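Local coordinates for protein guanine nucleotide exchange factor SRM1 (Saccharomyces cerevisiae, PDB 3OF7) that promotes exchange of GDP for GTP on the Ran-type GTPases Gsp1 and Gsp2, binds chromatin and controls RNA metabolism and nuclear export, at residues Val53-Leu58 / Ile424-Thr429; Asn94-Leu99 / Trp172-Cys177; Glu222-Ala227 / Gly255-Lys260; His268-Thr273 / Ile318-His323; Gly404-Val409 / Gly440-Val445. One frame throughout, in Å; residues are numbered along the deposited sequence.

Contact 1 of 5, residues Val53-Leu58 / Ile424-Thr429; sequences VKRPRL and IKNTAT
The one direct hydrogen bond between Val53-Leu58 and Ile424-Thr429 runs from the side-chain amide of Asn-426 to a backbone carbonyl: ND2 of Asn-426 reaches O of Pro-56 at 3.0 Å, with an N-H...O angle of 148°. It lands in the carbonyl plane on a lone pair. A chi1 of 89° swings the amide toward the proline, and its other end is held at home, because OG1 of Thr-429 lies 2.7 Å from OD1 of Asn-426, bonded almost straight on to that carbonyl. Both ends of the amide are thus tied, which fixes its flip.

Two methyl groups pack on the Pro-56 ring. CG of Pro-56 meets CG2 of Ile-424 at 3.7 Å, while CB of the same proline touches CG2 of Thr-429.

These residues sit where the beta-propeller closes. Strand 56-58 edges the sheet that joins strands from both ends of the chain, and Ile424-Thr429 leads from the last strand of the preceding sheet into the first strand of this one.

Arg-55 supplies the remaining polar contacts. The carbonyl O of Lys-425 lies over one face of the Arg-55 guanidinium, off toward its rim. At the edge, NH1 of Arg-55 donates to a water at 2.6 Å, which also accepts from N of Lys-425 at 2.8 Å; NH1 makes a further weak bond to O of Gly-410.

Contact 2 of 5, residues Asn94-Leu99 / Trp172-Cys177; sequences NDVGAL and WGTFRC
Trp-172 leans its indole against the backbone of Gly-97 and Ala-98. From CB the side chain leaves with CG between the backbone N and the carbonyl carbon (chi1 59°), which swings the pyrrole side of the indole toward the loop. CD1 of Trp-172 comes first: O of Gly-97 sits at the ring edge, in its plane, 3.3 Å away, and O of Ala-98 is just as close. Next is NE1, which points obliquely at O of Ala-98 at 2.8 Å; with an N-H...O angle of only 116° the hydrogen bond is weak, and the same oxygen also accepts from OG of Ser-160. Beyond NE1, CE2 is already 4.0 Å from O of Ala-98.

Down the strand, CA of Gly-173 makes a CH...O contact of 3.3 Å with O of Val-96. CG2 of Thr-174 then meets CB and CG2 of Val-96 at 3.7 Å, while CG1 of Val-96 touches NH2 of Arg-176 at 3.6 Å. OG1 of Thr-174 is turned elsewhere, to O of Lys-190.

Within the loop, OD1 of Asn-94 holds N of Leu-99 at 3.1 Å. Asn94-Leu99 is the loop of the RCC1 signature that follows the Trp-Gly of repeat 2, here packed on the equivalent Trp-Gly strand of repeat 3 in the next blade.

Contact 3 of 5, residues Glu222-Ala227 / Gly255-Lys260; sequences EGMVFA and GLRHVK
Met-224 and Arg-257 lie side by side and point the same way, the sulfur resting on the aliphatic part of the arginine. SD of Met-224 is 3.7 Å from CG of Arg-257 and 3.6 Å from O of Leu-256. Bends at chi2 and chi3 (73° and 78°) fold the methionine back to this position, although its CB starts off away from Gly255-Lys260.

Val-225 and Leu-256 also run alongside one another, with CG2 of Val-225 and CD2 of Leu-256 3.8 Å apart. Val-259 approaches at a slant instead, and its CG2 meets the same methyl of Val-225, so this one methyl serves both apolar partners.

Two backbone bonds fix this arrangement. N of Val-259 donates to O of Gly-223 at 3.0 Å along a lone pair, and N of Val-225 donates to O of Leu-256 at 3.3 Å. Two waters add further bridges: one links O of Glu-222 to N of His-258, the other O of Val-225 to N of Leu-256.

In the propeller, Gly255-Lys260 carries the chain from strand 252-253, the outer edge of one blade, to strand 259-264, which opens the next. Val-259 and Leu-256 touch Ala-271 on strand 268-273, while Val-225 and Val-259 both rest on Leu-219 of strand 215-220.

Contact 4 of 5, residues His268-Thr273 / Ile318-His323; sequences HCFALT and IAAGEH
Ile-318 places its two branches on Phe-270, which it crosses at about a right angle. CG1 is beside the backbone N (chi1 -60°), leaving CG2 to rest over one face of the phenyl ring. This CH-pi contact puts CG2 of Ile-318 4.2 Å from the ring centroid of Phe-270, 24° off the normal. CD1 of Ile-318 packs nearer the phenylalanine backbone, 3.8 Å from CB of Phe-270.

Two residues on, Ala-320 points the same way and meets two rings at once. Its CB is 3.6 Å from CE1 of His-268 and 4.2 Å from CE2 of Phe-270.

Strands 268-273 and 318-320 belong to neighbouring blades of the RCC1 beta-propeller. They run antiparallel, 174° apart, but with 8.7 Å between their axes they pack sheet on sheet through side chains instead of pairing edge to edge. Ser-325 of strand 324-329 touches His-268, Phe-270 and Ala-320.

After the strand ends, Gly-321 offers its carbonyl at the edge of the imidazole, near the ring plane. NE2 of His-268 donates weakly to O of Gly-321 over 3.4 Å. Glu-322 comes close through its backbone alone, with O of Glu-322 4.0 Å from CD2 of His-268; OE1 of its carboxylate bonds instead to NE2 of His-387.

Contact 5 of 5, residues Gly404-Val409 / Gly440-Val445; sequences GETYAV and GGQFSV
The amide of Gln-442 carries a methyl of Thr-406 against it: CG2 of Thr-406 stands 3.8 Å from CD of Gln-442 and is nearly as close to OE1. The two side chains cross at about a right angle, the glutamine running out extended from CG. Neither aromatic ring of these segments joins in. Phe-443 leaves its backbone away from Gly404-Val409, and its ring has N of Gly-440 over one face, off-centre; Tyr-407 has O of Glu-405 above one face, toward the rim.

All this lies in the last RCC1 repeat of the propeller. Gly404-Val409 is the loop that follows strand 398-402, opening with a type I turn from Gly-404 to Tyr-407, and it packs on the start of strand 443-450 in the blade shared by the two chain ends.

Ala-408 is the second point of contact. Its CB touches backbone, 3.7 Å from O of Gln-442. The carbonyl of Ala-408 turns to the strand: OG of Ser-444 lies 2.8 Å from O of Ala-408, as a hydrogen-bond donor would, but OG is crowded elsewhere and the bond is less sure. Trp-34 adds a weak bond from NE1 to that oxygen, and His-388 touches both Ala-408 and Ser-444.

A water bridges Thr-406 and Gly-441, 2.7 Å from OG1 of Thr-406 and donating to O of Gly-441 at 2.9 Å.

The five contacts fall at four of the junctions between blades of one seven-bladed propeller, contacts 1 and 5 sharing the closing one. These two alternate along the chain and touch, with CD1 of Ile-424 3.6 Å from O of Val-409 and CG of Lys-54 equally close to CG of Tyr-407. Contacts 3 and 4 meet through neighbouring strands 259-264 and 268-273, where N of Lys-260 is 2.8 Å from O of Leu-272. Contact 2 stands apart, its nearest atoms about 7 Å from contact 3, yet it resembles contact 5 in its alanine carbonyl, met by a tryptophan NE1 and, less surely in contact 5, a serine OG. Contacts 1 and 3 lie on opposite sides of the chain's centre, centres 39 Å apart.

Contact 1 of 5, residues Val53-Leu58 / Ile424-Thr429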
# COMPACT_ATOMS: atom_id res chain seq x y z
N VAL A 53 -6.53 16.03 10.56
CA VAL A 53 -5.63 15.75 11.67
C VAL A 53 -4.20 15.84 11.15
O VAL A 53 -3.79 15.05 10.31
CB VAL A 53 -5.95 14.36 12.30
CG1 VAL A 53 -4.89 13.93 13.29
CG2 VAL A 53 -7.33 14.38 12.98
N LYS A 54 -3.46 16.83 11.64
CA LYS A 54 -2.20 17.23 10.99
C LYS A 54 -0.96 16.54 11.56
O LYS A 54 0.15 16.75 11.06
CB LYS A 54 -2.07 18.77 11.02
CG LYS A 54 -3.24 19.48 10.34
CD LYS A 54 -3.18 21.00 10.50
CE LYS A 54 -4.44 21.64 9.91
NZ LYS A 54 -4.40 23.15 9.96
N ARG A 55 -1.15 15.74 12.61
CA ARG A 55 -0.07 14.96 13.24
C ARG A 55 -0.62 13.60 13.66
O ARG A 55 -1.82 13.50 13.93
CB ARG A 55 0.44 15.68 14.50
CG ARG A 55 1.19 16.99 14.26
CD ARG A 55 2.48 16.75 13.52
NE ARG A 55 3.44 17.83 13.71
CZ ARG A 55 4.74 17.72 13.47
NH1 ARG A 55 5.24 16.56 13.02
NH2 ARG A 55 5.55 18.75 13.67
N PRO A 56 0.23 12.55 13.72
CA PRO A 56 -0.23 11.23 14.13
C PRO A 56 -1.05 11.28 15.42
O PRO A 56 -0.58 11.79 16.44
CB PRO A 56 1.07 10.45 14.35
CG PRO A 56 2.01 11.06 13.36
CD PRO A 56 1.66 12.53 13.35
N ARG A 57 -2.27 10.76 15.36
CA ARG A 57 -3.20 10.78 16.47
C ARG A 57 -3.48 9.35 16.91
O ARG A 57 -3.88 8.52 16.09
CB ARG A 57 -4.49 11.48 16.04
CG ARG A 57 -5.62 11.46 17.08
CD ARG A 57 -5.52 12.64 18.05
NE ARG A 57 -5.55 13.93 17.36
CZ ARG A 57 -6.66 14.53 16.93
NH1 ARG A 57 -7.85 13.98 17.12
NH2 ARG A 57 -6.57 15.70 16.31
N LEU A 58 -3.25 9.07 18.19
CA LEU A 58 -3.53 7.73 18.72
C LEU A 58 -5.00 7.39 18.51
O LEU A 58 -5.88 8.17 18.89
CB LEU A 58 -3.15 7.66 20.20
CG LEU A 58 -3.39 6.32 20.89
CD1 LEU A 58 -2.42 5.25 20.38
CD2 LEU A 58 -3.28 6.48 22.41
N ILE A 424 9.06 12.66 11.39
CA ILE A 424 7.83 12.98 12.08
C ILE A 424 8.13 12.97 13.58
O ILE A 424 8.46 11.92 14.16
CB ILE A 424 6.69 11.99 11.76
CG1 ILE A 424 6.38 12.00 10.25
CG2 ILE A 424 5.44 12.34 12.57
CD1 ILE A 424 5.47 10.86 9.77
N LYS A 425 8.06 14.15 14.18
CA LYS A 425 8.24 14.33 15.63
C LYS A 425 6.98 14.98 16.19
O LYS A 425 6.65 16.11 15.84
CB LYS A 425 9.47 15.21 15.90
CG LYS A 425 9.88 15.31 17.36
CD LYS A 425 11.18 16.11 17.49
CE LYS A 425 11.65 16.21 18.93
NZ LYS A 425 12.95 16.94 19.01
N ASN A 426 6.27 14.24 17.03
CA ASN A 426 5.13 14.77 17.78
C ASN A 426 5.01 14.00 19.08
O ASN A 426 5.53 12.89 19.19
CB ASN A 426 3.81 14.79 16.96
CG ASN A 426 2.99 13.49 17.06
OD1 ASN A 426 3.52 12.39 16.96
ND2 ASN A 426 1.68 13.65 17.21
N THR A 427 4.36 14.60 20.08
CA THR A 427 4.23 13.99 21.41
C THR A 427 3.75 12.54 21.35
O THR A 427 4.33 11.66 21.98
CB THR A 427 3.30 14.82 22.33
OG1 THR A 427 3.69 16.20 22.30
CG2 THR A 427 3.36 14.31 23.77
N ALA A 428 2.70 12.28 20.57
CA ALA A 428 2.06 10.97 20.53
C ALA A 428 3.00 9.82 20.13
O ALA A 428 2.85 8.70 20.62
CB ALA A 428 0.85 11.00 19.62
N THR A 429 3.97 10.11 19.27
CA THR A 429 4.80 9.05 18.69
C THR A 429 6.30 9.21 18.90
O THR A 429 7.06 8.35 18.48
CB THR A 429 4.53 8.88 17.17
OG1 THR A 429 4.89 10.08 16.48
CG2 THR A 429 3.07 8.57 16.90
O HOH W 1 7.78 16.40 12.53

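Contact 2 of 5, residues Asn94-Leu99 / Trp172-Cys177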
# COMPACT_ATOMS: atom_id res chain seq x y z
N ASN A 94 -17.92 3.41 2.83
CA ASN A 94 -18.69 2.20 2.55
C ASN A 94 -19.68 2.35 1.38
O ASN A 94 -20.58 1.51 1.22
CB ASN A 94 -19.44 1.73 3.79
CG ASN A 94 -19.64 0.22 3.81
OD1 ASN A 94 -19.00 -0.51 3.06
ND2 ASN A 94 -20.54 -0.24 4.67
N ASP A 95 -19.51 3.39 0.57
CA ASP A 95 -20.46 3.68 -0.51
C ASP A 95 -20.63 2.51 -1.48
O ASP A 95 -21.72 2.30 -2.02
CB ASP A 95 -20.08 4.96 -1.25
CG ASP A 95 -20.40 6.20 -0.45
OD1 ASP A 95 -21.22 6.09 0.50
OD2 ASP A 95 -19.85 7.28 -0.74
N VAL A 96 -19.56 1.74 -1.69
CA VAL A 96 -19.64 0.56 -2.58
C VAL A 96 -19.22 -0.75 -1.89
O VAL A 96 -18.64 -1.64 -2.51
CB VAL A 96 -18.89 0.79 -3.92
CG1 VAL A 96 -19.66 1.77 -4.81
CG2 VAL A 96 -17.44 1.29 -3.68
N GLY A 97 -19.52 -0.85 -0.60
CA GLY A 97 -19.36 -2.09 0.16
C GLY A 97 -17.98 -2.43 0.71
O GLY A 97 -17.81 -3.49 1.31
N ALA A 98 -17.00 -1.54 0.54
CA ALA A 98 -15.61 -1.88 0.89
C ALA A 98 -15.37 -2.27 2.35
O ALA A 98 -14.42 -3.01 2.65
CB ALA A 98 -14.64 -0.76 0.47
N LEU A 99 -16.20 -1.78 3.27
CA LEU A 99 -16.01 -2.08 4.69
C LEU A 99 -16.45 -3.50 5.06
O LEU A 99 -16.07 -4.01 6.12
CB LEU A 99 -16.69 -1.05 5.59
CG LEU A 99 -16.36 0.43 5.40
CD1 LEU A 99 -16.97 1.24 6.54
CD2 LEU A 99 -14.85 0.67 5.30
N TRP A 172 -14.45 -8.41 -1.19
CA TRP A 172 -15.69 -7.62 -1.16
C TRP A 172 -15.46 -6.19 -1.67
O TRP A 172 -14.31 -5.76 -1.84
CB TRP A 172 -16.34 -7.63 0.24
CG TRP A 172 -15.51 -7.11 1.41
CD1 TRP A 172 -15.64 -5.89 2.02
CD2 TRP A 172 -14.46 -7.80 2.11
NE1 TRP A 172 -14.74 -5.78 3.06
CE2 TRP A 172 -14.00 -6.93 3.13
CE3 TRP A 172 -13.86 -9.06 1.98
CZ2 TRP A 172 -12.97 -7.28 4.01
CZ3 TRP A 172 -12.83 -9.42 2.85
CH2 TRP A 172 -12.39 -8.52 3.86
N GLY A 173 -16.55 -5.48 -1.93
CA GLY A 173 -16.49 -4.13 -2.49
C GLY A 173 -16.73 -4.18 -3.99
O GLY A 173 -17.61 -4.93 -4.46
N THR A 174 -15.96 -3.41 -4.75
CA THR A 174 -16.09 -3.37 -6.21
C THR A 174 -14.84 -2.79 -6.85
O THR A 174 -13.95 -2.30 -6.14
CB THR A 174 -17.35 -2.55 -6.66
OG1 THR A 174 -17.66 -2.86 -8.03
CG2 THR A 174 -17.10 -1.03 -6.53
N PHE A 175 -14.75 -2.86 -8.18
CA PHE A 175 -13.74 -2.11 -8.92
C PHE A 175 -14.40 -1.01 -9.72
O PHE A 175 -15.37 -1.24 -10.46
CB PHE A 175 -12.94 -3.01 -9.87
CG PHE A 175 -12.33 -4.21 -9.20
CD1 PHE A 175 -12.90 -5.47 -9.34
CD2 PHE A 175 -11.18 -4.07 -8.42
CE1 PHE A 175 -12.33 -6.60 -8.71
CE2 PHE A 175 -10.61 -5.19 -7.79
CZ PHE A 175 -11.19 -6.46 -7.94
N ARG A 176 -13.87 0.20 -9.58
CA ARG A 176 -14.23 1.30 -10.45
C ARG A 176 -13.30 1.37 -11.65
O ARG A 176 -12.31 0.64 -11.75
CB ARG A 176 -14.22 2.63 -9.68
CG ARG A 176 -15.39 2.81 -8.73
CD ARG A 176 -15.31 4.18 -8.07
NE ARG A 176 -16.31 4.32 -7.01
CZ ARG A 176 -17.56 4.75 -7.20
NH1 ARG A 176 -17.98 5.08 -8.42
NH2 ARG A 176 -18.39 4.83 -6.17
N CYS A 177 -13.66 2.24 -12.59
CA CYS A 177 -12.85 2.54 -13.74
C CYS A 177 -12.97 4.05 -13.98
O CYS A 177 -13.61 4.76 -13.19
CB CYS A 177 -13.36 1.76 -14.95
SG CYS A 177 -15.09 2.07 -15.31

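Contact 3 of 5, residues Glu222-Ala227 / Gly255-Lys260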
# COMPACT_ATOMS: atom_id res chain seq x y z
N GLU A 222 3.79 -21.45 -6.79
CA GLU A 222 4.74 -21.72 -7.89
C GLU A 222 5.30 -20.46 -8.54
O GLU A 222 6.19 -20.53 -9.39
CB GLU A 222 4.13 -22.68 -8.94
CG GLU A 222 3.08 -22.06 -9.87
CD GLU A 222 2.83 -22.89 -11.14
OE1 GLU A 222 3.71 -23.70 -11.51
OE2 GLU A 222 1.75 -22.74 -11.75
N GLY A 223 4.80 -19.29 -8.12
CA GLY A 223 5.33 -18.03 -8.62
C GLY A 223 4.55 -17.44 -9.77
O GLY A 223 5.04 -16.54 -10.46
N MET A 224 3.33 -17.93 -9.99
CA MET A 224 2.45 -17.38 -11.01
C MET A 224 1.75 -16.14 -10.44
O MET A 224 1.34 -16.14 -9.27
CB MET A 224 1.42 -18.42 -11.47
CG MET A 224 0.58 -18.03 -12.70
SD MET A 224 1.47 -18.08 -14.28
CE MET A 224 1.47 -19.85 -14.61
N VAL A 225 1.63 -15.10 -11.26
CA VAL A 225 0.91 -13.87 -10.87
C VAL A 225 -0.45 -13.81 -11.56
O VAL A 225 -0.57 -14.12 -12.74
CB VAL A 225 1.71 -12.60 -11.23
CG1 VAL A 225 1.02 -11.33 -10.68
CG2 VAL A 225 3.13 -12.69 -10.72
N PHE A 226 -1.46 -13.42 -10.80
CA PHE A 226 -2.81 -13.26 -11.30
C PHE A 226 -3.25 -11.83 -11.07
O PHE A 226 -2.85 -11.21 -10.08
CB PHE A 226 -3.77 -14.19 -10.56
CG PHE A 226 -3.39 -15.63 -10.67
CD1 PHE A 226 -2.41 -16.17 -9.84
CD2 PHE A 226 -3.97 -16.45 -11.63
CE1 PHE A 226 -2.04 -17.51 -9.96
CE2 PHE A 226 -3.61 -17.79 -11.76
CZ PHE A 226 -2.64 -18.32 -10.92
N ALA A 227 -4.06 -11.31 -11.97
CA ALA A 227 -4.57 -9.95 -11.83
C ALA A 227 -6.09 -9.94 -11.98
O ALA A 227 -6.66 -10.79 -12.68
CB ALA A 227 -3.90 -9.02 -12.84
N GLY A 255 1.00 -14.79 -18.21
CA GLY A 255 2.30 -15.27 -18.67
C GLY A 255 3.49 -14.87 -17.83
O GLY A 255 4.63 -15.06 -18.25
N LEU A 256 3.24 -14.30 -16.65
CA LEU A 256 4.31 -13.90 -15.75
C LEU A 256 4.49 -14.97 -14.69
O LEU A 256 3.58 -15.24 -13.89
CB LEU A 256 4.01 -12.54 -15.11
CG LEU A 256 5.02 -11.94 -14.12
CD1 LEU A 256 6.40 -11.76 -14.72
CD2 LEU A 256 4.50 -10.60 -13.59
N ARG A 257 5.69 -15.57 -14.70
CA ARG A 257 6.02 -16.75 -13.90
C ARG A 257 7.29 -16.54 -13.09
O ARG A 257 8.02 -15.55 -13.29
CB ARG A 257 6.23 -17.96 -14.83
CG ARG A 257 4.96 -18.54 -15.44
CD ARG A 257 5.29 -19.45 -16.63
NE ARG A 257 5.65 -18.67 -17.81
CZ ARG A 257 4.82 -18.37 -18.81
NH1 ARG A 257 3.56 -18.80 -18.80
NH2 ARG A 257 5.25 -17.64 -19.83
N HIS A 258 7.57 -17.49 -12.20
CA HIS A 258 8.81 -17.54 -11.41
C HIS A 258 9.00 -16.34 -10.48
O HIS A 258 10.13 -15.95 -10.16
CB HIS A 258 10.05 -17.71 -12.33
CG HIS A 258 9.88 -18.76 -13.39
ND1 HIS A 258 9.92 -18.46 -14.74
CD2 HIS A 258 9.65 -20.09 -13.30
CE1 HIS A 258 9.73 -19.57 -15.43
NE2 HIS A 258 9.57 -20.57 -14.58
N VAL A 259 7.89 -15.76 -10.03
CA VAL A 259 7.92 -14.55 -9.21
C VAL A 259 7.89 -14.89 -7.72
O VAL A 259 7.16 -15.78 -7.30
CB VAL A 259 6.73 -13.63 -9.58
CG1 VAL A 259 6.64 -12.42 -8.62
CG2 VAL A 259 6.87 -13.15 -11.02
N LYS A 260 8.69 -14.18 -6.92
CA LYS A 260 8.72 -14.42 -5.47
C LYS A 260 8.12 -13.27 -4.66
O LYS A 260 7.87 -13.41 -3.46
CB LYS A 260 10.14 -14.76 -4.98
CG LYS A 260 11.19 -13.67 -5.17
CD LYS A 260 12.35 -13.91 -4.20
CE LYS A 260 13.45 -12.88 -4.36
NZ LYS A 260 14.24 -13.13 -5.59
O HOH W 2 5.74 -19.86 -12.15
O HOH W 3 0.93 -14.44 -14.99

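Contact 4 of 5, residues His268-Thr273 / Ile318-His323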
# COMPACT_ATOMS: atom_id res chain seq x y z
N HIS A 268 0.07 0.81 -11.87
CA HIS A 268 1.29 0.14 -12.33
C HIS A 268 1.72 -0.87 -11.29
O HIS A 268 1.31 -0.79 -10.12
CB HIS A 268 2.41 1.14 -12.65
CG HIS A 268 2.87 1.94 -11.47
ND1 HIS A 268 4.14 1.83 -10.95
CD2 HIS A 268 2.23 2.87 -10.71
CE1 HIS A 268 4.27 2.66 -9.92
NE2 HIS A 268 3.12 3.30 -9.76
N CYS A 269 2.56 -1.82 -11.70
CA CYS A 269 2.81 -3.01 -10.89
C CYS A 269 4.26 -3.45 -10.96
O CYS A 269 4.98 -3.10 -11.89
CB CYS A 269 1.92 -4.15 -11.38
SG CYS A 269 0.18 -3.74 -11.53
N PHE A 270 4.67 -4.22 -9.96
CA PHE A 270 6.02 -4.75 -9.87
C PHE A 270 6.01 -6.23 -9.55
O PHE A 270 5.16 -6.71 -8.80
CB PHE A 270 6.81 -4.01 -8.78
CG PHE A 270 7.09 -2.59 -9.11
CD1 PHE A 270 8.22 -2.25 -9.83
CD2 PHE A 270 6.20 -1.59 -8.73
CE1 PHE A 270 8.48 -0.94 -10.16
CE2 PHE A 270 6.45 -0.27 -9.05
CZ PHE A 270 7.59 0.06 -9.77
N ALA A 271 6.98 -6.94 -10.13
CA ALA A 271 7.21 -8.33 -9.78
C ALA A 271 8.72 -8.58 -9.70
O ALA A 271 9.49 -8.11 -10.54
CB ALA A 271 6.56 -9.26 -10.79
N LEU A 272 9.13 -9.29 -8.66
CA LEU A 272 10.53 -9.66 -8.48
C LEU A 272 10.63 -11.17 -8.67
O LEU A 272 9.89 -11.93 -8.04
CB LEU A 272 11.01 -9.26 -7.08
CG LEU A 272 12.44 -9.62 -6.62
CD1 LEU A 272 13.50 -8.89 -7.43
CD2 LEU A 272 12.59 -9.30 -5.13
N THR A 273 11.52 -11.60 -9.56
CA THR A 273 11.63 -13.02 -9.90
C THR A 273 12.56 -13.74 -8.94
O THR A 273 13.30 -13.11 -8.18
CB THR A 273 12.13 -13.25 -11.35
OG1 THR A 273 13.41 -12.62 -11.52
CG2 THR A 273 11.14 -12.71 -12.36
N ILE A 318 8.75 -2.95 -1.95
CA ILE A 318 8.43 -1.86 -2.84
C ILE A 318 7.11 -1.24 -2.38
O ILE A 318 6.21 -1.95 -1.95
CB ILE A 318 8.28 -2.36 -4.30
CG1 ILE A 318 9.59 -2.99 -4.80
CG2 ILE A 318 7.85 -1.22 -5.23
CD1 ILE A 318 9.38 -3.89 -6.00
N ALA A 319 7.01 0.08 -2.45
CA ALA A 319 5.73 0.75 -2.26
C ALA A 319 5.56 1.71 -3.42
O ALA A 319 6.54 2.30 -3.89
CB ALA A 319 5.72 1.51 -0.94
N ALA A 320 4.33 1.88 -3.89
CA ALA A 320 4.09 2.81 -5.00
C ALA A 320 2.74 3.51 -4.90
O ALA A 320 1.77 2.92 -4.43
CB ALA A 320 4.24 2.08 -6.36
N GLY A 321 2.70 4.76 -5.36
CA GLY A 321 1.47 5.54 -5.36
C GLY A 321 0.85 5.67 -6.73
O GLY A 321 0.94 4.75 -7.53
N GLU A 322 0.22 6.81 -7.01
CA GLU A 322 -0.35 7.03 -8.34
C GLU A 322 0.74 7.17 -9.41
O GLU A 322 0.67 6.53 -10.48
CB GLU A 322 -1.30 8.24 -8.36
CG GLU A 322 -2.07 8.33 -9.68
CD GLU A 322 -3.12 9.41 -9.72
OE1 GLU A 322 -3.08 10.36 -8.90
OE2 GLU A 322 -3.98 9.32 -10.60
N HIS A 323 1.74 8.00 -9.14
CA HIS A 323 2.72 8.36 -10.17
C HIS A 323 4.16 8.28 -9.70
O HIS A 323 5.05 8.89 -10.32
CB HIS A 323 2.45 9.78 -10.69
CG HIS A 323 1.10 9.97 -11.30
ND1 HIS A 323 0.33 11.09 -11.07
CD2 HIS A 323 0.40 9.20 -12.17
CE1 HIS A 323 -0.79 10.99 -11.77
NE2 HIS A 323 -0.77 9.86 -12.44

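Contact 5 of 5, residues Gly404-Val409 / Gly440-Val445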
# COMPACT_ATOMS: atom_id res chain seq x y z
N GLY A 404 1.55 17.95 0.38
CA GLY A 404 1.30 18.42 1.74
C GLY A 404 -0.09 18.96 2.05
O GLY A 404 -0.45 19.11 3.21
N GLU A 405 -0.86 19.25 1.01
CA GLU A 405 -2.15 19.94 1.17
C GLU A 405 -3.18 19.19 2.04
O GLU A 405 -4.04 19.81 2.66
CB GLU A 405 -2.72 20.26 -0.21
CG GLU A 405 -4.01 21.03 -0.25
CD GLU A 405 -4.41 21.35 -1.68
OE1 GLU A 405 -3.64 22.07 -2.35
OE2 GLU A 405 -5.46 20.86 -2.14
N THR A 406 -3.11 17.87 2.08
CA THR A 406 -4.07 17.11 2.89
C THR A 406 -3.49 16.67 4.24
O THR A 406 -4.16 15.97 5.00
CB THR A 406 -4.63 15.90 2.13
OG1 THR A 406 -3.55 15.20 1.50
CG2 THR A 406 -5.65 16.35 1.07
N TYR A 407 -2.26 17.11 4.53
CA TYR A 407 -1.56 16.85 5.81
C TYR A 407 -1.27 15.37 6.03
O TYR A 407 -1.04 14.93 7.16
CB TYR A 407 -2.33 17.43 7.01
CG TYR A 407 -2.80 18.85 6.79
CD1 TYR A 407 -1.91 19.92 6.92
CD2 TYR A 407 -4.12 19.13 6.43
CE1 TYR A 407 -2.33 21.23 6.70
CE2 TYR A 407 -4.55 20.44 6.21
CZ TYR A 407 -3.65 21.48 6.35
OH TYR A 407 -4.05 22.78 6.15
N ALA A 408 -1.27 14.60 4.94
CA ALA A 408 -1.02 13.16 5.01
C ALA A 408 0.42 12.84 5.42
O ALA A 408 0.72 11.72 5.84
CB ALA A 408 -1.34 12.52 3.66
N VAL A 409 1.30 13.83 5.30
CA VAL A 409 2.69 13.67 5.74
C VAL A 409 2.84 13.80 7.26
O VAL A 409 3.86 13.39 7.82
CB VAL A 409 3.67 14.62 4.98
CG1 VAL A 409 3.69 14.31 3.49
CG2 VAL A 409 3.31 16.10 5.22
N GLY A 440 -3.01 6.05 2.24
CA GLY A 440 -4.14 6.06 1.31
C GLY A 440 -4.11 7.30 0.45
O GLY A 440 -3.05 7.92 0.27
N GLY A 441 -5.28 7.68 -0.07
CA GLY A 441 -5.36 8.83 -0.97
C GLY A 441 -4.95 10.14 -0.30
O GLY A 441 -4.17 10.92 -0.86
N GLN A 442 -5.46 10.36 0.91
CA GLN A 442 -5.29 11.64 1.61
C GLN A 442 -4.91 11.49 3.08
O GLN A 442 -5.06 12.44 3.86
CB GLN A 442 -6.59 12.48 1.51
CG GLN A 442 -7.07 12.76 0.08
CD GLN A 442 -8.22 13.77 0.03
OE1 GLN A 442 -8.82 14.12 1.05
NE2 GLN A 442 -8.52 14.25 -1.18
N PHE A 443 -4.41 10.32 3.46
CA PHE A 443 -4.21 10.01 4.88
C PHE A 443 -3.18 8.91 5.04
O PHE A 443 -2.83 8.23 4.07
CB PHE A 443 -5.54 9.61 5.54
CG PHE A 443 -6.03 8.23 5.16
CD1 PHE A 443 -6.55 7.98 3.89
CD2 PHE A 443 -5.99 7.18 6.08
CE1 PHE A 443 -7.02 6.70 3.53
CE2 PHE A 443 -6.44 5.89 5.75
CZ PHE A 443 -6.96 5.65 4.47
N SER A 444 -2.70 8.72 6.27
CA SER A 444 -1.73 7.68 6.60
C SER A 444 -2.08 7.01 7.93
O SER A 444 -2.82 7.57 8.75
CB SER A 444 -0.32 8.28 6.67
OG SER A 444 -0.03 9.06 5.53
N VAL A 445 -1.57 5.80 8.12
CA VAL A 445 -1.80 5.03 9.33
C VAL A 445 -0.48 4.40 9.74
O VAL A 445 0.30 3.96 8.87
CB VAL A 445 -2.85 3.90 9.12
CG1 VAL A 445 -3.07 3.09 10.42
CG2 VAL A 445 -4.18 4.46 8.61
O HOH W 4 -3.78 13.78 -0.83